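Side-chain contacts in uncharacterized CONSERVED DOMAIN PROTEIN (Vibrio cholerae, PDB 3LKV), which probably serves as the substrate-binding protein of an ABC transporter, and holds a phenylalanine molecule in its binding pocket: residues 19-24 and 241-246; 127-132 and 196-201; 131-136 and 222-227; 159-164 and 170-175; 207-212 and 228-233. One frame throughout, in Å; residues are numbered along the deposited sequence.

Overall arrangement
Contacts 1, 2 and 5 reach the phenylalanine pocket: contact 1 through H19, A21, L22 and Y243, contact 2 through I201, and contact 5 through Y230, whose side chain lies about 4 Å from the ligand. Contacts 2 and 3 have centres only about 5 Å apart, share helix 126-136, and use neighbouring strands 196-199 and 223-225. Contact 4, whose centre is about 10 Å from that of contact 2, lies at the far border of the same mixed sheet. Contact 5 is about 14 Å, centre to centre, from contacts 1, 2 and 3; the Y230 hydroxyl joins it to L200 of contact 2. Contacts 1 and 4 are about 26 Å apart between centres.

Contact 1 of 5, residues 19-24 and 241-246; sequences HPALDA and FDYYQI. With PHE (phenylalanine), chain B.
One wall of the phenylalanine pocket is built where A21 and A24, near the start of helix 20-35, meet Y243 and Y244, which open helix 243-258. Y243 CG lies anti to the carbonyl carbon (chi1 -76°), which lays the ring face against A21 CB, a CH-pi contact 4.0 Å from the ring centroid. The same A21 CB touches ligand CE2, 3.5 Å away, and its small size suits a place between two rings. The chain leaves strand 237-240 of the mixed sheet, and helix 243-258 packs beside helix 20-35 on the lobe of the parallel sheet, at the ligand cleft, as in a two-lobed periplasmic binding protein. H19 CE1 comes to 3.5 Å from ligand CE1, while L22 CD2 approaches ligand CD2 at 3.9 Å. The Y243 hydroxyl is hydrogen-bonded to D122 and also lies beside the ligand ring. A24 is small enough for close backbone approach: A24 O accepts a CA-H...O contact from Y244 CA at 3.5 Å. D242 caps the second helix, OD1 taking Q245 N from above the carboxylate plane.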
# COMPACT_ATOMS: atom_id res chain seq x y z
N HIS A 19 3.21 7.09 -13.83
CA HIS A 19 2.39 6.72 -14.98
C HIS A 19 2.25 5.21 -14.98
O HIS A 19 3.03 4.52 -14.34
CB HIS A 19 2.91 7.32 -16.31
CG HIS A 19 4.28 6.87 -16.75
ND1 HIS A 19 4.50 5.68 -17.41
CD2 HIS A 19 5.47 7.52 -16.75
CE1 HIS A 19 5.78 5.59 -17.74
NE2 HIS A 19 6.39 6.69 -17.35
N PRO A 20 1.20 4.68 -15.65
CA PRO A 20 0.87 3.28 -15.39
C PRO A 20 2.00 2.27 -15.58
O PRO A 20 2.12 1.36 -14.76
CB PRO A 20 -0.28 3.01 -16.38
CG PRO A 20 -1.04 4.34 -16.47
CD PRO A 20 0.08 5.42 -16.29
N ALA A 21 2.85 2.42 -16.61
CA ALA A 21 3.94 1.45 -16.80
C ALA A 21 4.88 1.41 -15.58
O ALA A 21 5.32 0.33 -15.12
CB ALA A 21 4.74 1.70 -18.05
N LEU A 22 5.20 2.58 -15.06
CA LEU A 22 6.16 2.59 -13.93
C LEU A 22 5.52 2.12 -12.65
O LEU A 22 6.19 1.47 -11.83
CB LEU A 22 6.75 3.96 -13.73
CG LEU A 22 7.46 4.52 -14.97
CD1 LEU A 22 8.08 5.80 -14.58
CD2 LEU A 22 8.50 3.56 -15.52
N ASP A 23 4.23 2.42 -12.49
CA ASP A 23 3.48 1.90 -11.36
C ASP A 23 3.34 0.38 -11.42
O ASP A 23 3.35 -0.25 -10.38
CB ASP A 23 2.10 2.54 -11.20
CG ASP A 23 2.19 4.02 -10.75
OD1 ASP A 23 3.29 4.55 -10.41
OD2 ASP A 23 1.14 4.67 -10.76
N ALA A 24 3.23 -0.19 -12.62
CA ALA A 24 3.15 -1.64 -12.71
C ALA A 24 4.52 -2.23 -12.37
O ALA A 24 4.61 -3.28 -11.77
CB ALA A 24 2.69 -2.13 -14.13
N PHE A 241 6.30 -4.04 -23.65
CA PHE A 241 6.65 -5.07 -22.66
C PHE A 241 5.59 -5.12 -21.58
O PHE A 241 4.70 -4.26 -21.48
CB PHE A 241 8.00 -4.76 -22.01
CG PHE A 241 9.13 -4.73 -22.97
CD1 PHE A 241 9.52 -5.89 -23.60
CD2 PHE A 241 9.77 -3.55 -23.29
CE1 PHE A 241 10.56 -5.86 -24.56
CE2 PHE A 241 10.80 -3.54 -24.20
CZ PHE A 241 11.19 -4.70 -24.85
N ASP A 242 5.71 -6.16 -20.77
CA ASP A 242 4.86 -6.36 -19.61
C ASP A 242 5.65 -5.79 -18.41
O ASP A 242 6.55 -6.42 -17.91
CB ASP A 242 4.56 -7.86 -19.43
CG ASP A 242 3.70 -8.14 -18.20
OD1 ASP A 242 3.55 -7.24 -17.32
OD2 ASP A 242 3.18 -9.25 -18.11
N TYR A 243 5.32 -4.57 -18.00
CA TYR A 243 6.14 -3.90 -16.99
C TYR A 243 5.96 -4.55 -15.61
O TYR A 243 6.85 -4.47 -14.77
CB TYR A 243 5.89 -2.38 -17.00
CG TYR A 243 6.58 -1.73 -18.15
CD1 TYR A 243 5.94 -1.56 -19.38
CD2 TYR A 243 7.89 -1.33 -18.05
CE1 TYR A 243 6.63 -0.98 -20.47
CE2 TYR A 243 8.58 -0.78 -19.09
CZ TYR A 243 7.97 -0.62 -20.32
OH TYR A 243 8.67 -0.04 -21.36
N TYR A 244 4.81 -5.20 -15.36
CA TYR A 244 4.63 -5.89 -14.07
C TYR A 244 5.69 -7.00 -13.98
O TYR A 244 6.36 -7.10 -12.99
CB TYR A 244 3.20 -6.41 -13.89
CG TYR A 244 3.01 -7.22 -12.65
CD1 TYR A 244 2.70 -6.61 -11.45
CD2 TYR A 244 3.14 -8.59 -12.66
CE1 TYR A 244 2.54 -7.35 -10.28
CE2 TYR A 244 2.94 -9.35 -11.50
CZ TYR A 244 2.66 -8.72 -10.31
OH TYR A 244 2.49 -9.46 -9.14
N GLN A 245 5.90 -7.76 -15.05
CA GLN A 245 6.87 -8.84 -15.01
C GLN A 245 8.29 -8.36 -14.92
O GLN A 245 9.15 -9.03 -14.34
CB GLN A 245 6.74 -9.79 -16.22
CG GLN A 245 5.46 -10.67 -16.20
CD GLN A 245 5.25 -11.43 -14.88
OE1 GLN A 245 6.21 -11.87 -14.23
NE2 GLN A 245 4.00 -11.56 -14.48
N ILE A 246 8.56 -7.24 -15.55
CA ILE A 246 9.88 -6.60 -15.39
C ILE A 246 10.10 -6.24 -13.92
O ILE A 246 11.17 -6.41 -13.38
CB ILE A 246 9.97 -5.30 -16.23
CG1 ILE A 246 10.01 -5.63 -17.72
CG2 ILE A 246 11.20 -4.42 -15.79
CD1 ILE A 246 9.84 -4.35 -18.64
N PHE B . 12.13 3.21 -20.30
CA PHE B . 11.74 4.57 -19.76
C PHE B . 13.00 5.24 -19.15
O PHE B . 14.12 4.80 -19.51
CB PHE B . 10.57 4.48 -18.76
CG PHE B . 9.21 4.28 -19.44
CD1 PHE B . 8.60 5.34 -20.14
CD2 PHE B . 8.57 3.06 -19.41
CE1 PHE B . 7.42 5.17 -20.78
CE2 PHE B . 7.37 2.88 -20.04
CZ PHE B . 6.78 3.91 -20.73
OXT PHE B . 12.95 6.22 -18.36

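Contact 2 of 5, residues 127-132 and 196-201; sequences EQHVEL and VIYALI. With PHE (phenylalanine), chain B.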
# COMPACT_ATOMS: atom_id res chain seq x y z
N GLU A 127 12.84 -0.85 -34.66
CA GLU A 127 12.75 -1.41 -36.02
C GLU A 127 11.48 -2.24 -36.20
O GLU A 127 10.72 -2.10 -37.16
CB GLU A 127 13.99 -2.28 -36.32
CG GLU A 127 13.95 -3.11 -37.66
CD GLU A 127 13.94 -2.27 -38.94
OE1 GLU A 127 13.68 -2.86 -40.03
OE2 GLU A 127 14.17 -1.02 -38.87
N GLN A 128 11.24 -3.09 -35.23
CA GLN A 128 10.04 -3.90 -35.26
C GLN A 128 8.77 -3.01 -35.19
O GLN A 128 7.78 -3.28 -35.88
CB GLN A 128 10.14 -4.93 -34.15
CG GLN A 128 9.18 -6.05 -34.19
CD GLN A 128 9.37 -7.05 -33.01
OE1 GLN A 128 10.32 -6.96 -32.22
NE2 GLN A 128 8.46 -8.01 -32.92
N HIS A 129 8.80 -1.93 -34.43
CA HIS A 129 7.66 -1.03 -34.39
C HIS A 129 7.41 -0.34 -35.76
O HIS A 129 6.27 -0.16 -36.17
CB HIS A 129 7.82 0.05 -33.31
CG HIS A 129 7.76 -0.46 -31.91
ND1 HIS A 129 8.18 0.28 -30.83
CD2 HIS A 129 7.32 -1.64 -31.41
CE1 HIS A 129 8.01 -0.42 -29.72
NE2 HIS A 129 7.48 -1.59 -30.04
N VAL A 130 8.46 0.09 -36.44
CA VAL A 130 8.30 0.71 -37.73
C VAL A 130 7.72 -0.27 -38.74
O VAL A 130 6.82 0.09 -39.55
CB VAL A 130 9.64 1.23 -38.24
CG1 VAL A 130 9.54 1.68 -39.73
CG2 VAL A 130 10.13 2.35 -37.29
N GLU A 131 8.24 -1.50 -38.72
CA GLU A 131 7.77 -2.53 -39.64
C GLU A 131 6.32 -2.80 -39.31
O GLU A 131 5.51 -2.96 -40.21
CB GLU A 131 8.66 -3.81 -39.64
CG GLU A 131 10.06 -3.51 -40.28
CD GLU A 131 11.16 -4.62 -40.20
OE1 GLU A 131 11.33 -5.30 -39.15
OE2 GLU A 131 11.92 -4.75 -41.22
N LEU A 132 5.96 -2.73 -38.04
CA LEU A 132 4.58 -2.98 -37.67
C LEU A 132 3.64 -1.82 -38.09
O LEU A 132 2.53 -2.08 -38.58
CB LEU A 132 4.50 -3.29 -36.19
CG LEU A 132 3.17 -3.69 -35.58
CD1 LEU A 132 2.46 -4.79 -36.37
CD2 LEU A 132 3.42 -4.14 -34.13
N VAL A 196 1.03 8.98 -38.93
CA VAL A 196 0.83 8.29 -37.65
C VAL A 196 1.78 8.91 -36.65
O VAL A 196 2.84 9.37 -37.04
CB VAL A 196 1.08 6.78 -37.78
CG1 VAL A 196 2.49 6.48 -38.35
CG2 VAL A 196 0.83 6.05 -36.46
N ILE A 197 1.39 8.96 -35.39
CA ILE A 197 2.28 9.42 -34.35
C ILE A 197 2.81 8.17 -33.61
O ILE A 197 2.03 7.26 -33.22
CB ILE A 197 1.55 10.27 -33.33
CG1 ILE A 197 0.78 11.44 -33.99
CG2 ILE A 197 2.52 10.73 -32.29
CD1 ILE A 197 1.64 12.45 -34.60
N TYR A 198 4.12 8.12 -33.46
CA TYR A 198 4.77 7.10 -32.69
C TYR A 198 4.93 7.61 -31.28
O TYR A 198 5.69 8.52 -31.02
CB TYR A 198 6.15 6.79 -33.29
CG TYR A 198 6.97 5.74 -32.53
CD1 TYR A 198 6.44 4.51 -32.22
CD2 TYR A 198 8.29 5.97 -32.19
CE1 TYR A 198 7.18 3.55 -31.58
CE2 TYR A 198 9.07 4.99 -31.53
CZ TYR A 198 8.50 3.78 -31.23
OH TYR A 198 9.21 2.81 -30.56
N ALA A 199 4.17 7.03 -30.37
CA ALA A 199 4.24 7.44 -28.98
C ALA A 199 5.35 6.57 -28.35
O ALA A 199 5.16 5.39 -28.11
CB ALA A 199 2.87 7.22 -28.27
N LEU A 200 6.52 7.14 -28.13
CA LEU A 200 7.62 6.34 -27.66
C LEU A 200 7.70 6.20 -26.13
O LEU A 200 6.91 6.77 -25.37
CB LEU A 200 8.94 6.79 -28.29
CG LEU A 200 9.39 8.21 -28.24
CD1 LEU A 200 9.30 8.59 -26.88
CD2 LEU A 200 10.82 8.35 -28.73
N ILE A 201 8.67 5.37 -25.74
CA ILE A 201 9.03 5.14 -24.34
C ILE A 201 9.77 6.36 -23.80
O ILE A 201 11.02 6.41 -23.69
CB ILE A 201 9.83 3.83 -24.22
CG1 ILE A 201 8.98 2.68 -24.74
CG2 ILE A 201 10.32 3.53 -22.73
CD1 ILE A 201 7.60 2.49 -24.02
N PHE B . 12.13 3.21 -20.30
CA PHE B . 11.74 4.57 -19.76
C PHE B . 13.00 5.24 -19.15
O PHE B . 14.12 4.80 -19.51
CB PHE B . 10.57 4.48 -18.76
CG PHE B . 9.21 4.28 -19.44
CD1 PHE B . 8.60 5.34 -20.14
CD2 PHE B . 8.57 3.06 -19.41
CE1 PHE B . 7.42 5.17 -20.78
CE2 PHE B . 7.37 2.88 -20.04
CZ PHE B . 6.78 3.91 -20.73
OXT PHE B . 12.95 6.22 -18.36
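H129 reaches from helix 126-136 to Y198, and the path CB, CG, ND1 closes on the tyrosine hydroxyl. H129 CB stands 4.0 Å from Y198 CE1; H129 CG is 3.8 Å from Y198 OH. With CG anti to the carbonyl carbon (chi1 -69°) the ring is sent toward the strand, and chi2 (165°) turns its ND1 edge to the hydroxyl. H129 ND1 then meets Y198 OH at 2.7 Å, a nearly straight hydrogen bond that runs in the imidazole plane. The two rings meet rim to rim, their planes turned 60° apart. Here a helix lies against the mixed sheet of an alpha/beta domain, and the tyrosine points from strand 196-199 into the buried layer between them. Histidine and tyrosine suit such a place because each can fill apolar space and still pair its polar atoms. At the far tip of the imidazole, NE2 bonds to L239 O on strand 237-240, so both ring nitrogens are held and the ring's rotation is fixed. Beyond the strand's end, I201 turns to the pocket, its CD1 3.7 Å from CZ of the bound phenylalanine.

Contact 3 of 5, residues 131-136 and 222-227; sequences ELIKEI and PVFGAA
F224, the residue that L132, I133 and I136 meet from the helix, is first anchored through its backbone: its N and O make probable hydrogen bonds to I197 O and A199 N of the parallel neighbour strand 196-199. From this fixed point the side chain runs with CG anti to the backbone N (chi1 178°), which sends the phenyl ring away from the sheet toward helix 126-136. I133 CG1 meets the F224 ring obliquely and off-centre, 4.1 Å from its centroid, in a CH-pi contact, and comes within 3.6 Å of F224 CG. At the other end, L132 CD2 meets F224 CZ at 3.8 Å, the two side chains crossing at about a right angle. I136 CD1 is a looser neighbour at the ring's edge, 4.4 Å from F224 CE1. Branched aliphatic side chains suit this helix face because they mould themselves to a flat ring. A237 and L239 of strand 237-240 also touch the ring. Between these two segments the side-chain contacts are wholly apolar, so this part of the interface probably rests on shape and burial, while H129 supplies polar ties.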
# COMPACT_ATOMS: atom_id res chain seq x y z
N GLU A 131 8.24 -1.50 -38.72
CA GLU A 131 7.77 -2.53 -39.64
C GLU A 131 6.32 -2.80 -39.31
O GLU A 131 5.51 -2.96 -40.21
CB GLU A 131 8.66 -3.81 -39.64
CG GLU A 131 10.06 -3.51 -40.28
CD GLU A 131 11.16 -4.62 -40.20
OE1 GLU A 131 11.33 -5.30 -39.15
OE2 GLU A 131 11.92 -4.75 -41.22
N LEU A 132 5.96 -2.73 -38.04
CA LEU A 132 4.58 -2.98 -37.67
C LEU A 132 3.64 -1.82 -38.09
O LEU A 132 2.53 -2.08 -38.58
CB LEU A 132 4.50 -3.29 -36.19
CG LEU A 132 3.17 -3.69 -35.58
CD1 LEU A 132 2.46 -4.79 -36.37
CD2 LEU A 132 3.42 -4.14 -34.13
N ILE A 133 4.11 -0.58 -37.97
CA ILE A 133 3.36 0.58 -38.42
C ILE A 133 3.12 0.48 -39.93
O ILE A 133 2.02 0.73 -40.40
CB ILE A 133 4.08 1.92 -38.09
CG1 ILE A 133 4.02 2.23 -36.59
CG2 ILE A 133 3.46 3.08 -38.81
CD1 ILE A 133 5.09 3.35 -36.11
N LYS A 134 4.13 0.07 -40.68
CA LYS A 134 4.02 -0.11 -42.14
C LYS A 134 3.04 -1.24 -42.52
O LYS A 134 2.37 -1.17 -43.54
CB LYS A 134 5.40 -0.36 -42.76
CG LYS A 134 5.49 -0.19 -44.33
CD LYS A 134 6.96 0.18 -44.81
CE LYS A 134 7.43 -0.54 -46.15
NZ LYS A 134 8.78 -1.25 -45.95
N GLU A 135 2.95 -2.25 -41.67
CA GLU A 135 2.04 -3.37 -41.88
C GLU A 135 0.58 -2.99 -41.64
O GLU A 135 -0.31 -3.40 -42.40
CB GLU A 135 2.42 -4.54 -40.96
CG GLU A 135 1.74 -5.86 -41.33
CD GLU A 135 1.93 -6.98 -40.28
OE1 GLU A 135 2.72 -6.87 -39.32
OE2 GLU A 135 1.25 -7.99 -40.42
N ILE A 136 0.34 -2.24 -40.59
CA ILE A 136 -0.99 -1.79 -40.21
C ILE A 136 -1.48 -0.70 -41.14
O ILE A 136 -2.66 -0.61 -41.38
CB ILE A 136 -1.02 -1.22 -38.75
CG1 ILE A 136 -0.91 -2.35 -37.73
CG2 ILE A 136 -2.29 -0.40 -38.48
CD1 ILE A 136 -0.55 -1.86 -36.34
N PRO A 222 -3.71 8.52 -36.44
CA PRO A 222 -3.58 7.42 -35.50
C PRO A 222 -2.30 7.55 -34.71
O PRO A 222 -1.37 8.16 -35.20
CB PRO A 222 -3.48 6.22 -36.38
CG PRO A 222 -3.08 6.75 -37.74
CD PRO A 222 -3.72 8.06 -37.84
N VAL A 223 -2.27 6.99 -33.51
CA VAL A 223 -1.08 6.89 -32.66
C VAL A 223 -0.74 5.41 -32.50
O VAL A 223 -1.61 4.61 -32.18
CB VAL A 223 -1.39 7.53 -31.28
CG1 VAL A 223 -0.24 7.35 -30.26
CG2 VAL A 223 -1.73 8.96 -31.48
N PHE A 224 0.51 5.05 -32.77
CA PHE A 224 1.02 3.72 -32.48
C PHE A 224 1.84 3.82 -31.20
O PHE A 224 2.68 4.71 -31.08
CB PHE A 224 1.94 3.21 -33.60
CG PHE A 224 2.52 1.87 -33.31
CD1 PHE A 224 1.82 0.74 -33.62
CD2 PHE A 224 3.70 1.76 -32.63
CE1 PHE A 224 2.31 -0.52 -33.26
CE2 PHE A 224 4.21 0.51 -32.27
CZ PHE A 224 3.52 -0.63 -32.58
N GLY A 225 1.57 2.92 -30.25
CA GLY A 225 2.18 2.97 -28.95
C GLY A 225 3.33 2.00 -28.72
O GLY A 225 3.26 0.82 -29.08
N ALA A 226 4.38 2.46 -28.07
CA ALA A 226 5.50 1.56 -27.71
C ALA A 226 5.20 0.86 -26.37
O ALA A 226 5.97 0.01 -25.90
CB ALA A 226 6.80 2.39 -27.66
N ALA A 227 4.09 1.24 -25.76
CA ALA A 227 3.68 0.70 -24.46
C ALA A 227 2.19 0.40 -24.52
O ALA A 227 1.42 1.17 -25.07
CB ALA A 227 3.95 1.72 -23.33

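Contact 4 of 5, residues 159-164 and 170-175; sequences ELLKLS and IKLVEA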
# COMPACT_ATOMS: atom_id res chain seq x y z
N GLU A 159 17.68 7.97 -31.86
CA GLU A 159 18.75 7.53 -32.75
C GLU A 159 18.31 6.24 -33.43
O GLU A 159 18.59 6.04 -34.59
CB GLU A 159 20.03 7.27 -31.99
CG GLU A 159 20.88 8.51 -31.78
CD GLU A 159 22.10 8.25 -30.88
OE1 GLU A 159 22.61 7.11 -30.90
OE2 GLU A 159 22.54 9.18 -30.15
N LEU A 160 17.61 5.37 -32.72
CA LEU A 160 17.15 4.13 -33.34
C LEU A 160 16.02 4.41 -34.33
O LEU A 160 15.92 3.77 -35.39
CB LEU A 160 16.67 3.12 -32.31
CG LEU A 160 17.78 2.47 -31.47
CD1 LEU A 160 17.12 1.74 -30.28
CD2 LEU A 160 18.69 1.48 -32.28
N LEU A 161 15.13 5.33 -33.98
CA LEU A 161 14.02 5.63 -34.85
C LEU A 161 14.54 6.27 -36.17
O LEU A 161 14.07 5.89 -37.25
CB LEU A 161 13.01 6.50 -34.13
CG LEU A 161 11.74 6.87 -34.90
CD1 LEU A 161 10.97 5.65 -35.37
CD2 LEU A 161 10.87 7.77 -34.01
N LYS A 162 15.53 7.17 -36.08
CA LYS A 162 16.07 7.88 -37.26
C LYS A 162 16.72 6.92 -38.26
O LYS A 162 16.50 7.05 -39.46
CB LYS A 162 17.05 8.99 -36.87
CG LYS A 162 16.37 10.30 -36.27
CD LYS A 162 17.44 11.35 -35.74
CE LYS A 162 16.92 12.39 -34.68
NZ LYS A 162 16.26 13.67 -35.24
N LEU A 163 17.49 5.96 -37.76
CA LEU A 163 18.06 4.92 -38.60
C LEU A 163 16.99 4.02 -39.23
O LEU A 163 17.07 3.64 -40.39
CB LEU A 163 19.07 4.05 -37.83
CG LEU A 163 20.35 4.75 -37.27
CD1 LEU A 163 21.19 3.76 -36.36
CD2 LEU A 163 21.26 5.45 -38.36
N SER A 164 15.98 3.66 -38.46
CA SER A 164 14.97 2.77 -39.00
C SER A 164 13.98 3.46 -39.97
O SER A 164 13.56 2.86 -40.97
CB SER A 164 14.24 2.06 -37.88
OG SER A 164 13.17 1.36 -38.46
N ILE A 170 10.87 6.28 -44.80
CA ILE A 170 9.81 6.99 -44.11
C ILE A 170 10.39 8.28 -43.53
O ILE A 170 11.42 8.27 -42.86
CB ILE A 170 9.20 6.11 -42.98
CG1 ILE A 170 8.40 4.96 -43.60
CG2 ILE A 170 8.31 6.90 -42.03
CD1 ILE A 170 8.11 3.86 -42.60
N LYS A 171 9.71 9.37 -43.80
CA LYS A 171 10.06 10.66 -43.30
C LYS A 171 9.64 10.76 -41.82
O LYS A 171 8.58 10.26 -41.45
CB LYS A 171 9.31 11.69 -44.16
CG LYS A 171 9.47 13.15 -43.75
CD LYS A 171 8.63 14.10 -44.68
CE LYS A 171 9.06 15.58 -44.56
NZ LYS A 171 8.53 16.29 -43.36
N LEU A 172 10.49 11.33 -40.97
CA LEU A 172 10.21 11.60 -39.56
C LEU A 172 9.83 13.04 -39.37
O LEU A 172 10.54 13.86 -39.78
CB LEU A 172 11.44 11.37 -38.67
CG LEU A 172 11.66 9.95 -38.21
CD1 LEU A 172 12.83 9.92 -37.17
CD2 LEU A 172 10.35 9.42 -37.61
N VAL A 173 8.73 13.31 -38.71
CA VAL A 173 8.37 14.65 -38.35
C VAL A 173 8.45 14.78 -36.84
O VAL A 173 7.73 14.12 -36.13
CB VAL A 173 6.94 14.94 -38.77
CG1 VAL A 173 6.59 16.39 -38.40
CG2 VAL A 173 6.77 14.71 -40.28
N GLU A 174 9.33 15.64 -36.34
CA GLU A 174 9.68 15.68 -34.93
C GLU A 174 9.31 16.96 -34.22
O GLU A 174 9.45 18.03 -34.79
CB GLU A 174 11.19 15.57 -34.77
CG GLU A 174 11.85 14.50 -35.62
CD GLU A 174 13.40 14.46 -35.47
OE1 GLU A 174 13.98 15.05 -34.50
OE2 GLU A 174 14.00 13.79 -36.34
N ALA A 175 8.92 16.87 -32.96
CA ALA A 175 8.80 18.04 -32.13
C ALA A 175 9.21 17.69 -30.70
O ALA A 175 9.02 16.56 -30.25
CB ALA A 175 7.42 18.55 -32.18
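K162 and E174 lie across each other at about a right angle, and their charged ends close a salt bridge between helix 152-167 and strand 171-176. The lysine chain bends at its last torsion (chi4 -86°), bringing NZ in front of the two carboxylate oxygens. Each oxygen uses its syn lone pair, E174 OE1 at 2.8 Å and E174 OE2 at 2.5 Å from K162 NZ; the latter value is too short to be taken exactly. Helix and strand are the last two elements of the beta-alpha-beta unit that starts with strand 142-147, and they run roughly antiparallel, at 147°. Beneath the bridge, L172 sets one methyl against each of two neighbouring helix residues. L172 CD1 meets K162 CG at 3.7 Å, the two chains perpendicular, while L172 CD2 lies 4.0 Å from L161 CG. Leucine suits this place because its fork touches both residues at once, and the aliphatic part of the lysine shields it while the ammonium reaches out to E174. L161 continues inward to V126 and V130 of helix 126-136.

Contact 5 of 5, residues 207-212 and 228-233; sequences SAIEGM and TSYVER
I209 and Y230 approach with their CA atoms 6.8 Å apart, and E210 and R233 with theirs at 6.5 Å, so the first turn of helix 209-218 runs beside the short, weakly bonded helix 228-232. The isoleucine is the inner partner: with CG1 anti to the backbone N (chi1 -171°), its CD1 stands over one face of the Y230 ring, 4.0 Å from the centroid, a CH-pi contact. The other branch, I209 CG2, touches R233 CG at 3.9 Å. Beta-branching suits this place, since one residue serves two neighbours. Toward solvent, E210 OE2 lies above the face of the R233 guanidinium, 3.6 Å from R233 NH2, with the two planes only 15° apart. No N-H points at the oxygen, so this is a long salt bridge of charge alone. The Y230 ring is held at its far end, where OH bonds to L200 O, and it touches the bound phenylalanine. Inward, I209 and Y230 both rest on A199 of strand 196-199, while A206 of helix 203-207 flanks the tyrosine.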
# COMPACT_ATOMS: atom_id res chain seq x y z
N SER A 207 3.25 10.59 -19.45
CA SER A 207 2.46 11.29 -18.45
C SER A 207 1.44 12.25 -19.08
O SER A 207 0.60 12.80 -18.39
CB SER A 207 3.41 12.02 -17.49
OG SER A 207 3.88 13.20 -18.14
N ALA A 208 1.50 12.46 -20.38
CA ALA A 208 0.61 13.34 -21.08
C ALA A 208 -0.05 12.63 -22.27
O ALA A 208 -0.48 13.28 -23.20
CB ALA A 208 1.38 14.56 -21.58
N ILE A 209 -0.14 11.31 -22.22
CA ILE A 209 -0.60 10.55 -23.37
C ILE A 209 -2.05 10.93 -23.73
O ILE A 209 -2.40 11.00 -24.91
CB ILE A 209 -0.42 9.02 -23.11
CG1 ILE A 209 -0.68 8.19 -24.37
CG2 ILE A 209 -1.34 8.51 -21.97
CD1 ILE A 209 0.36 8.32 -25.43
N GLU A 210 -2.88 11.23 -22.73
CA GLU A 210 -4.27 11.64 -23.01
C GLU A 210 -4.32 12.90 -23.87
O GLU A 210 -5.11 12.97 -24.80
CB GLU A 210 -5.10 11.80 -21.72
CG GLU A 210 -5.07 10.51 -20.84
CD GLU A 210 -6.35 10.23 -20.02
OE1 GLU A 210 -7.48 10.51 -20.52
OE2 GLU A 210 -6.21 9.69 -18.89
N GLY A 211 -3.47 13.87 -23.56
CA GLY A 211 -3.38 15.09 -24.34
C GLY A 211 -2.83 14.83 -25.74
O GLY A 211 -3.28 15.44 -26.73
N MSE A 212 -1.87 13.92 -25.85
CA MSE A 212 -1.37 13.56 -27.17
C MSE A 212 -2.52 12.99 -28.01
O MSE A 212 -2.66 13.31 -29.18
CB MSE A 212 -0.22 12.57 -27.10
CG MSE A 212 0.13 11.94 -28.42
SE MSE A 212 1.74 10.81 -28.32
CE MSE A 212 3.08 12.28 -28.42
N THR A 228 1.81 -0.68 -23.87
CA THR A 228 0.40 -1.12 -23.74
C THR A 228 -0.48 -0.10 -23.05
O THR A 228 -1.64 0.09 -23.43
CB THR A 228 0.36 -2.41 -22.93
OG1 THR A 228 1.21 -3.35 -23.57
CG2 THR A 228 -1.04 -2.98 -22.81
N SER A 229 0.07 0.58 -22.05
CA SER A 229 -0.67 1.64 -21.38
C SER A 229 -1.14 2.68 -22.43
O SER A 229 -2.16 3.32 -22.25
CB SER A 229 0.16 2.29 -20.27
OG SER A 229 1.45 2.73 -20.76
N TYR A 230 -0.42 2.83 -23.53
CA TYR A 230 -0.87 3.82 -24.50
C TYR A 230 -2.12 3.37 -25.30
O TYR A 230 -2.96 4.20 -25.62
CB TYR A 230 0.24 4.19 -25.46
CG TYR A 230 1.51 4.74 -24.84
CD1 TYR A 230 1.54 5.25 -23.57
CD2 TYR A 230 2.66 4.81 -25.60
CE1 TYR A 230 2.70 5.74 -23.03
CE2 TYR A 230 3.82 5.34 -25.10
CZ TYR A 230 3.86 5.78 -23.82
OH TYR A 230 5.04 6.29 -23.35
N VAL A 231 -2.25 2.06 -25.56
CA VAL A 231 -3.37 1.51 -26.32
C VAL A 231 -4.62 1.63 -25.45
O VAL A 231 -5.70 2.00 -25.94
CB VAL A 231 -3.12 0.05 -26.80
CG1 VAL A 231 -3.12 -0.93 -25.64
CG2 VAL A 231 -4.18 -0.40 -27.74
N GLU A 232 -4.43 1.42 -24.15
CA GLU A 232 -5.51 1.60 -23.18
C GLU A 232 -6.11 3.01 -23.28
O GLU A 232 -7.30 3.17 -23.03
CB GLU A 232 -5.03 1.30 -21.73
CG GLU A 232 -4.96 -0.21 -21.40
CD GLU A 232 -4.00 -0.58 -20.24
OE1 GLU A 232 -3.58 0.30 -19.45
OE2 GLU A 232 -3.66 -1.78 -20.12
N ARG A 233 -5.33 4.02 -23.70
CA ARG A 233 -5.86 5.39 -23.74
C ARG A 233 -6.22 5.85 -25.12
O ARG A 233 -6.47 7.03 -25.30
CB ARG A 233 -4.82 6.38 -23.20
CG ARG A 233 -4.46 6.18 -21.75
CD ARG A 233 -5.65 6.43 -20.83
NE ARG A 233 -5.19 6.09 -19.49
CZ ARG A 233 -5.93 6.01 -18.38
NH1 ARG A 233 -5.32 5.71 -17.22
NH2 ARG A 233 -7.26 6.23 -18.42